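Gamma-glutamyltransferase 1 Threonine peptidase. MEROPS family T03 (Pseudomonas nitroreducens, PDB 7D9X) probably catalyses the hydrolysis or transfer of gamma-glutamyl groups from glutathione and related compounds, using a threonine nucleophile as N-terminal nucleophile hydrolases do. Local coordinates at residues 60-65 with 148-153; 159-164 with 197-202; 275-280 with 334-339. All coordinates share one frame; numbering follows the deposited sequence.

Contact 1: residues 60-65 with 148-153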
loop_
_atom_site.group_PDB
_atom_site.type_symbol
_atom_site.label_atom_id
_atom_site.label_comp_id
_atom_site.label_asym_id
_atom_site.label_seq_id
_atom_site.Cartn_x
_atom_site.Cartn_y
_atom_site.Cartn_z
ATOM N N THR A 60 -11.459 -5.359 -10.726
ATOM C CA THR A 60 -10.031 -5.673 -10.630
ATOM C C THR A 60 -9.646 -6.130 -9.229
ATOM O O THR A 60 -8.903 -7.113 -9.070
ATOM C CB THR A 60 -9.208 -4.452 -11.043
ATOM O OG1 THR A 60 -9.563 -4.083 -12.391
ATOM C CG2 THR A 60 -7.690 -4.720 -10.990
ATOM N N ALA A 61 -10.152 -5.438 -8.201
ATOM C CA ALA A 61 -9.789 -5.785 -6.828
ATOM C C ALA A 61 -10.309 -7.175 -6.460
ATOM O O ALA A 61 -9.629 -7.942 -5.760
ATOM C CB ALA A 61 -10.342 -4.741 -5.861
ATOM N N PHE A 62 -11.521 -7.529 -6.912
ATOM C CA PHE A 62 -12.000 -8.879 -6.638
ATOM C C PHE A 62 -11.210 -9.908 -7.437
ATOM O O PHE A 62 -10.915 -10.996 -6.923
ATOM C CB PHE A 62 -13.503 -8.996 -6.931
ATOM C CG PHE A 62 -14.387 -8.414 -5.842
ATOM C CD1 PHE A 62 -14.365 -8.929 -4.551
ATOM C CD2 PHE A 62 -15.233 -7.353 -6.110
ATOM C CE1 PHE A 62 -15.164 -8.398 -3.561
ATOM C CE2 PHE A 62 -16.045 -6.810 -5.115
ATOM C CZ PHE A 62 -16.019 -7.350 -3.837
ATOM N N THR A 63 -10.844 -9.573 -8.685
ATOM C CA THR A 63 -10.044 -10.478 -9.503
ATOM C C THR A 63 -8.717 -10.798 -8.819
ATOM O O THR A 63 -8.323 -11.963 -8.715
ATOM C CB THR A 63 -9.782 -9.877 -10.877
ATOM O OG1 THR A 63 -11.002 -9.815 -11.609
ATOM C CG2 THR A 63 -8.774 -10.737 -11.663
ATOM N N LEU A 64 -8.005 -9.769 -8.361
ATOM C CA LEU A 64 -6.709 -9.997 -7.721
ATOM C C LEU A 64 -6.860 -10.701 -6.387
ATOM O O LEU A 64 -5.912 -11.360 -5.934
ATOM C CB LEU A 64 -5.958 -8.678 -7.578
ATOM C CG LEU A 64 -5.630 -7.958 -8.884
ATOM C CD1 LEU A 64 -5.168 -6.533 -8.600
ATOM C CD2 LEU A 64 -4.607 -8.716 -9.724
ATOM N N ALA A 65 -8.032 -10.593 -5.746
ATOM C CA ALA A 65 -8.285 -11.400 -4.553
ATOM C C ALA A 65 -8.220 -12.893 -4.858
ATOM O O ALA A 65 -8.086 -13.704 -3.927
ATOM C CB ALA A 65 -9.646 -11.038 -3.957
ATOM N N GLU A 148 -22.397 -8.218 -11.423
ATOM C CA GLU A 148 -21.655 -8.563 -12.630
ATOM C C GLU A 148 -20.189 -8.136 -12.548
ATOM O O GLU A 148 -19.359 -8.656 -13.298
ATOM C CB GLU A 148 -22.331 -7.941 -13.863
ATOM N N LEU A 149 -19.843 -7.222 -11.642
ATOM C CA LEU A 149 -18.443 -6.872 -11.450
ATOM C C LEU A 149 -17.653 -7.989 -10.784
ATOM O O LEU A 149 -16.417 -7.971 -10.845
ATOM C CB LEU A 149 -18.333 -5.607 -10.619
ATOM C CG LEU A 149 -18.983 -4.364 -11.252
ATOM C CD1 LEU A 149 -18.866 -3.212 -10.279
ATOM C CD2 LEU A 149 -18.354 -4.064 -12.593
ATOM N N LEU A 150 -18.331 -8.933 -10.119
ATOM C CA LEU A 150 -17.661 -10.067 -9.495
ATOM C C LEU A 150 -17.576 -11.295 -10.395
ATOM O O LEU A 150 -16.790 -12.204 -10.107
ATOM C CB LEU A 150 -18.362 -10.430 -8.189
ATOM C CG LEU A 150 -18.037 -9.464 -7.047
ATOM C CD1 LEU A 150 -18.975 -8.269 -7.002
ATOM C CD2 LEU A 150 -17.974 -10.189 -5.732
ATOM N N THR A 151 -18.339 -11.340 -11.482
ATOM C CA THR A 151 -18.302 -12.499 -12.367
ATOM C C THR A 151 -16.909 -12.806 -12.895
ATOM O O THR A 151 -16.568 -13.998 -13.005
ATOM C CB THR A 151 -19.283 -12.277 -13.527
ATOM O OG1 THR A 151 -20.609 -12.272 -12.998
ATOM C CG2 THR A 151 -19.149 -13.388 -14.563
ATOM N N PRO A 152 -16.083 -11.829 -13.263
ATOM C CA PRO A 152 -14.712 -12.176 -13.675
ATOM C C PRO A 152 -13.942 -12.920 -12.602
ATOM O O PRO A 152 -13.367 -13.993 -12.868
ATOM C CB PRO A 152 -14.094 -10.802 -13.997
ATOM C CG PRO A 152 -15.296 -9.939 -14.367
ATOM C CD PRO A 152 -16.369 -10.384 -13.410
ATOM N N ALA A 153 -13.922 -12.383 -11.386
ATOM C CA ALA A 153 -13.191 -13.024 -10.298
ATOM C C ALA A 153 -13.725 -14.426 -10.027
ATOM O O ALA A 153 -12.948 -15.376 -9.829
ATOM C CB ALA A 153 -13.278 -12.165 -9.027
#
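The Phe62 ring carries Leu150 on one face: CD2 of Leu150 stands 3.7 Å from the centroid of the Phe62 ring and 2° off its normal, a CH-pi contact placed almost exactly over the centre. This is buried helix packing, in which helix 53-67 meets residues 148-153. Leu150 CG also leans over the ring, 3.6 Å from Phe62 CD2, so the branch point and both methyls share the work. The ring is brought to the leucine because Phe62 CG lies anti to its own carbonyl carbon (chi1 -78°). Leu134 of helix 130-141, Ile74 and Leu206 of helix 200-212 also touch Phe62, and Leu206 touches Ala153 as well.

A closer fit lies beside the ring. Ala153 is small enough to let the backbones approach, with its CA 4.1 Å from Thr63 CA, and its methyl packs on Phe62 CB at 3.8 Å. Thr63 turns its hydroxyl back to Ala59 O within its own helix, a bond that satisfies the oxygen at this apolar seam. Pro152 crosses Thr63 at about a right angle, its CB 4.0 Å from Thr63 OG1. Tightest of all, the Ala153 methyl rests 3.4 Å from Phe62 O.

Contact 2: residues 159-164 with 197-202. With GBL (gamma-butyrolactone), chain E.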
loop_
_atom_site.group_PDB
_atom_site.type_symbol
_atom_site.label_atom_id
_atom_site.label_comp_id
_atom_site.label_asym_id
_atom_site.label_seq_id
_atom_site.Cartn_x
_atom_site.Cartn_y
_atom_site.Cartn_z
ATOM N N THR A 159 -12.464 -21.765 -12.613
ATOM C CA THR A 159 -11.698 -22.437 -13.651
ATOM C C THR A 159 -10.199 -22.203 -13.529
ATOM O O THR A 159 -9.436 -22.824 -14.272
ATOM C CB THR A 159 -12.180 -22.006 -15.051
ATOM O OG1 THR A 159 -11.809 -20.654 -15.314
ATOM C CG2 THR A 159 -13.687 -22.115 -15.147
ATOM N N GLY A 160 -9.765 -21.332 -12.616
ATOM C CA GLY A 160 -8.373 -21.246 -12.224
ATOM C C GLY A 160 -7.573 -20.214 -13.001
ATOM O O GLY A 160 -8.029 -19.610 -13.976
ATOM N N PHE A 161 -6.348 -20.004 -12.526
ATOM C CA PHE A 161 -5.351 -19.174 -13.181
ATOM C C PHE A 161 -4.006 -19.875 -13.037
ATOM O O PHE A 161 -3.841 -20.764 -12.201
ATOM C CB PHE A 161 -5.287 -17.770 -12.569
ATOM C CG PHE A 161 -4.724 -17.747 -11.179
ATOM C CD1 PHE A 161 -5.532 -18.036 -10.094
ATOM C CD2 PHE A 161 -3.394 -17.444 -10.960
ATOM C CE1 PHE A 161 -5.041 -18.036 -8.822
ATOM C CE2 PHE A 161 -2.872 -17.434 -9.664
ATOM C CZ PHE A 161 -3.684 -17.723 -8.603
ATOM N N LYS A 162 -3.039 -19.468 -13.856
ATOM C CA LYS A 162 -1.715 -20.091 -13.842
ATOM C C LYS A 162 -0.825 -19.376 -12.827
ATOM O O LYS A 162 -0.644 -18.152 -12.909
ATOM C CB LYS A 162 -1.079 -20.064 -15.228
ATOM C CG LYS A 162 -1.604 -21.140 -16.171
ATOM N N VAL A 163 -0.275 -20.141 -11.873
ATOM C CA VAL A 163 0.559 -19.563 -10.828
ATOM C C VAL A 163 1.873 -19.088 -11.433
ATOM O O VAL A 163 2.500 -19.792 -12.239
ATOM C CB VAL A 163 0.816 -20.588 -9.705
ATOM C CG1 VAL A 163 1.810 -20.024 -8.688
ATOM C CG2 VAL A 163 -0.497 -20.978 -9.021
ATOM N N ALA A 164 2.297 -17.888 -11.042
ATOM C CA ALA A 164 3.541 -17.323 -11.532
ATOM C C ALA A 164 4.725 -17.880 -10.746
ATOM O O ALA A 164 4.590 -18.327 -9.606
ATOM C CB ALA A 164 3.514 -15.800 -11.428
ATOM N N PHE A 197 -4.406 -23.146 -10.945
ATOM C CA PHE A 197 -4.781 -23.237 -9.540
ATOM C C PHE A 197 -6.213 -22.747 -9.379
ATOM O O PHE A 197 -6.508 -21.582 -9.670
ATOM C CB PHE A 197 -3.813 -22.410 -8.689
ATOM C CG PHE A 197 -4.154 -22.366 -7.231
ATOM C CD1 PHE A 197 -4.133 -23.522 -6.460
ATOM C CD2 PHE A 197 -4.472 -21.166 -6.622
ATOM C CE1 PHE A 197 -4.440 -23.475 -5.116
ATOM C CE2 PHE A 197 -4.776 -21.109 -5.273
ATOM C CZ PHE A 197 -4.766 -22.278 -4.520
ATOM N N LYS A 198 -7.090 -23.631 -8.902
ATOM C CA LYS A 198 -8.503 -23.333 -8.705
ATOM C C LYS A 198 -8.825 -23.158 -7.226
ATOM O O LYS A 198 -8.154 -23.719 -6.357
ATOM C CB LYS A 198 -9.381 -24.452 -9.279
ATOM C CG LYS A 198 -9.164 -24.724 -10.760
ATOM C CD LYS A 198 -10.120 -25.804 -11.255
ATOM C CE LYS A 198 -9.552 -26.580 -12.437
ATOM N NZ LYS A 198 -10.625 -27.036 -13.366
ATOM N N GLN A 199 -9.874 -22.383 -6.943
ATOM C CA GLN A 199 -10.250 -22.020 -5.575
ATOM C C GLN A 199 -11.763 -22.120 -5.411
ATOM O O GLN A 199 -12.472 -21.107 -5.324
ATOM C CB GLN A 199 -9.739 -20.619 -5.236
ATOM C CG GLN A 199 -8.206 -20.515 -5.254
ATOM C CD GLN A 199 -7.688 -19.103 -5.026
ATOM O OE1 GLN A 199 -7.369 -18.385 -5.987
ATOM N NE2 GLN A 199 -7.578 -18.709 -3.770
ATOM N N PRO A 200 -12.291 -23.343 -5.301
ATOM C CA PRO A 200 -13.758 -23.495 -5.340
ATOM C C PRO A 200 -14.487 -22.861 -4.162
ATOM O O PRO A 200 -15.572 -22.307 -4.349
ATOM C CB PRO A 200 -13.956 -25.017 -5.384
ATOM C CG PRO A 200 -12.691 -25.597 -4.816
ATOM C CD PRO A 200 -11.586 -24.640 -5.223
ATOM N N GLU A 201 -13.948 -22.933 -2.945
ATOM C CA GLU A 201 -14.629 -22.292 -1.823
ATOM C C GLU A 201 -14.621 -20.773 -1.965
ATOM O O GLU A 201 -15.616 -20.098 -1.663
ATOM C CB GLU A 201 -13.990 -22.712 -0.504
ATOM C CG GLU A 201 -14.262 -24.170 -0.133
ATOM C CD GLU A 201 -13.789 -24.526 1.263
ATOM O OE1 GLU A 201 -13.156 -23.672 1.923
ATOM O OE2 GLU A 201 -14.050 -25.664 1.700
ATOM N N LEU A 202 -13.511 -20.211 -2.437
ATOM C CA LEU A 202 -13.467 -18.767 -2.676
ATOM C C LEU A 202 -14.481 -18.355 -3.741
ATOM O O LEU A 202 -15.091 -17.284 -3.648
ATOM C CB LEU A 202 -12.068 -18.357 -3.098
ATOM C CG LEU A 202 -11.842 -16.855 -3.246
ATOM C CD1 LEU A 202 -12.166 -16.117 -1.959
ATOM C CD2 LEU A 202 -10.398 -16.600 -3.671
HETATM C CA GBL E . -9.437 -25.782 -1.240
HETATM C C GBL E . -10.826 -25.355 -1.218
HETATM O O GBL E . -11.315 -24.423 -1.770
HETATM C CB GBL E . -9.300 -26.837 -0.181
HETATM C CG GBL E . -10.744 -26.831 0.607
HETATM O OD GBL E . -11.584 -26.293 -0.399
#
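Phe197 N donates to Phe161 O at 2.8 Å, a nearly straight bond (164° at the hydrogen), its donor tilted 20° from the carbonyl plane. It belongs to a two-stranded antiparallel sheet, 161-162 with 196-197, in which these phenylalanines form a hydrogen-bonded pair. The return bond, Phe161 N to Phe197 O, is longer at 3.3 Å, its donor well above the carbonyl plane. Both rings leave the same face side by side; a chi1 of 69° sets Phe161 CG between its backbone N and carbonyl carbon and carries Phe161 CE1 to the edge of the other ring, 3.9 Å from Phe197 CD2. Val163 CG2 touches Phe197 CB at 3.6 Å. Gly160, which leaves helix 151-159 with positive phi, passes 3.2 Å from Phe197 O at its CA; a beta carbon there would press on Lys198 CG and that oxygen.

Helix 200-212 begins at a bound gamma-butyrolactone, whose O accepts a hydrogen bond from Glu201 N at 3.2 Å. Glu201 OE1 bonds the Tyr187 hydroxyl. Shortening Glu201 to an alanine would keep the backbone N-H but is likely to leave Tyr187 without this partner and the lactone without its carboxylate neighbour. Glu201 CG lies 3.4 Å from GBL O.

Contact 3: residues 275-280 with 334-339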
loop_
_atom_site.group_PDB
_atom_site.type_symbol
_atom_site.label_atom_id
_atom_site.label_comp_id
_atom_site.label_asym_id
_atom_site.label_seq_id
_atom_site.Cartn_x
_atom_site.Cartn_y
_atom_site.Cartn_z
ATOM N N LEU A 275 4.887 12.586 1.996
ATOM C CA LEU A 275 5.098 13.205 0.686
ATOM C C LEU A 275 5.032 14.731 0.771
ATOM O O LEU A 275 5.763 15.436 0.060
ATOM C CB LEU A 275 4.067 12.669 -0.314
ATOM C CG LEU A 275 4.378 11.260 -0.777
ATOM C CD1 LEU A 275 3.147 10.578 -1.403
ATOM C CD2 LEU A 275 5.554 11.247 -1.766
ATOM N N ALA A 276 4.152 15.266 1.617
ATOM C CA ALA A 276 4.088 16.714 1.766
ATOM C C ALA A 276 5.428 17.271 2.234
ATOM O O ALA A 276 5.860 18.344 1.783
ATOM C CB ALA A 276 2.984 17.087 2.748
ATOM N N GLN A 277 6.107 16.544 3.121
ATOM C CA GLN A 277 7.401 16.986 3.632
ATOM C C GLN A 277 8.538 16.672 2.664
ATOM O O GLN A 277 9.466 17.480 2.508
ATOM C CB GLN A 277 7.685 16.332 4.990
ATOM C CG GLN A 277 6.724 16.716 6.075
ATOM C CD GLN A 277 7.072 16.064 7.403
ATOM O OE1 GLN A 277 7.936 15.208 7.463
ATOM N NE2 GLN A 277 6.381 16.463 8.466
ATOM N N LEU A 278 8.494 15.509 2.014
ATOM C CA LEU A 278 9.547 15.159 1.066
ATOM C C LEU A 278 9.588 16.152 -0.085
ATOM O O LEU A 278 10.650 16.691 -0.431
ATOM C CB LEU A 278 9.324 13.738 0.538
ATOM C CG LEU A 278 9.545 12.588 1.525
ATOM C CD1 LEU A 278 8.810 11.349 1.078
ATOM C CD2 LEU A 278 11.046 12.311 1.688
ATOM N N ILE A 279 8.432 16.396 -0.709
ATOM C CA ILE A 279 8.392 17.309 -1.850
ATOM C C ILE A 279 8.693 18.730 -1.404
ATOM O O ILE A 279 9.479 19.446 -2.039
ATOM C CB ILE A 279 7.030 17.220 -2.558
ATOM C CG1 ILE A 279 6.860 15.831 -3.162
ATOM C CG2 ILE A 279 6.925 18.311 -3.625
ATOM C CD1 ILE A 279 5.406 15.514 -3.577
ATOM N N GLY A 280 8.084 19.155 -0.299
ATOM C CA GLY A 280 8.291 20.518 0.166
ATOM C C GLY A 280 9.729 20.810 0.552
ATOM O O GLY A 280 10.240 21.907 0.300
ATOM N N PRO A 334 4.093 25.602 5.578
ATOM C CA PRO A 334 5.310 25.929 4.812
ATOM C C PRO A 334 6.463 26.419 5.680
ATOM O O PRO A 334 7.631 26.205 5.322
ATOM C CB PRO A 334 4.839 27.011 3.830
ATOM C CG PRO A 334 3.353 26.849 3.744
ATOM C CD PRO A 334 2.896 26.300 5.071
ATOM N N LYS A 335 6.173 27.062 6.814
ATOM C CA LYS A 335 7.245 27.527 7.696
ATOM C C LYS A 335 7.930 26.356 8.389
ATOM O O LYS A 335 9.157 26.353 8.557
ATOM C CB LYS A 335 6.689 28.507 8.728
ATOM N N TYR A 336 7.151 25.361 8.814
ATOM C CA TYR A 336 7.744 24.139 9.351
ATOM C C TYR A 336 8.585 23.436 8.297
ATOM O O TYR A 336 9.705 22.995 8.576
ATOM C CB TYR A 336 6.644 23.213 9.863
ATOM C CG TYR A 336 7.160 21.919 10.436
ATOM C CD1 TYR A 336 7.662 21.858 11.727
ATOM C CD2 TYR A 336 7.144 20.747 9.690
ATOM C CE1 TYR A 336 8.130 20.677 12.255
ATOM C CE2 TYR A 336 7.611 19.554 10.217
ATOM C CZ TYR A 336 8.112 19.528 11.498
ATOM O OH TYR A 336 8.595 18.349 12.039
ATOM N N ILE A 337 8.059 23.328 7.074
ATOM C CA ILE A 337 8.820 22.737 5.976
ATOM C C ILE A 337 10.148 23.462 5.806
ATOM O O ILE A 337 11.193 22.840 5.576
ATOM C CB ILE A 337 7.989 22.773 4.676
ATOM C CG1 ILE A 337 6.702 21.960 4.823
ATOM C CG2 ILE A 337 8.823 22.282 3.494
ATOM C CD1 ILE A 337 6.912 20.498 5.137
ATOM N N ALA A 338 10.127 24.789 5.903
ATOM C CA ALA A 338 11.355 25.560 5.740
ATOM C C ALA A 338 12.342 25.275 6.863
ATOM O O ALA A 338 13.540 25.089 6.610
ATOM C CB ALA A 338 11.026 27.049 5.672
ATOM N N LYS A 339 11.858 25.224 8.108
ATOM C CA LYS A 339 12.741 24.914 9.232
ATOM C C LYS A 339 13.388 23.550 9.054
ATOM O O LYS A 339 14.610 23.404 9.185
ATOM C CB LYS A 339 11.955 24.964 10.542
#
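Ile337 has more surface buried by this contact than any other residue, and it reaches Gln277 and Gly280 with different branches. The setting is a helix-helix crossing: helix 334-342 lies over helix 271-284, the local axes passing 9.9 Å apart at a signed angle of -60°. Helix 271-284 itself packs on strands 248-257 and 260-264, in the manner of the helices that flank the central sheets of N-terminal nucleophile hydrolases.

The two branches of Ile337 divide the partner helix between them. With CG1 anti to the carbonyl carbon (chi1 -61°), the gamma methyl falls anti to the backbone N and drops onto Gly280, while CD1 meets Gln277, 3.9 Å from its CG and as far from its CA. Gly280 matters here for what it lacks: a beta carbon on this residue would point at the isoleucine and clash with its CG2.

Gln277 supplies the polar side. Its extended chain passes Ile337 obliquely, the aliphatic part serving as apolar surface. The amide nitrogen then comes to the edge of the Tyr336 ring, NE2 lying 3.8 Å from CE2, with the amide and ring planes 45° apart. The two meet through a third residue: Asp313 OD2, on helix 297-317, takes hydrogen bonds from both Gln277 NE2 and Tyr336 OH. Gln277 NE2 also bonds Leu331 O, so two acceptors fix the rotation of the amide. The Asp313 carboxylate thus ties both helices to a third, and its negative charge is probably eased by these two donors. The general lesson is that a branched side chain can settle where a glycine opens the opposing helix: Ile337 CG2 comes within 3.4 Å of Gly280 C.

How the contacts relate
Contacts 1 and 2 are neighbours, their centres 13 Å apart, and they touch where Leu202 CD2 packs 3.7 Å from Ala65 O. Helix 151-159, part of which lies in contact 1, leads by way of Gly160 into strand 161-162 of contact 2, while helix 200-212, which starts beside the lactone of contact 2, sends later residues to cover contact 1. Contact 3 lies on the opposite side of the chain's centre, its centre 40 Å from that of contact 1 and 47 Å from that of contact 2, with nearest atoms about 20 and 28 Å away. Even so, aromatic side chains of the neighbouring chain pack against residues of all three contacts. In this family that partner subunit carries the catalytic threonine.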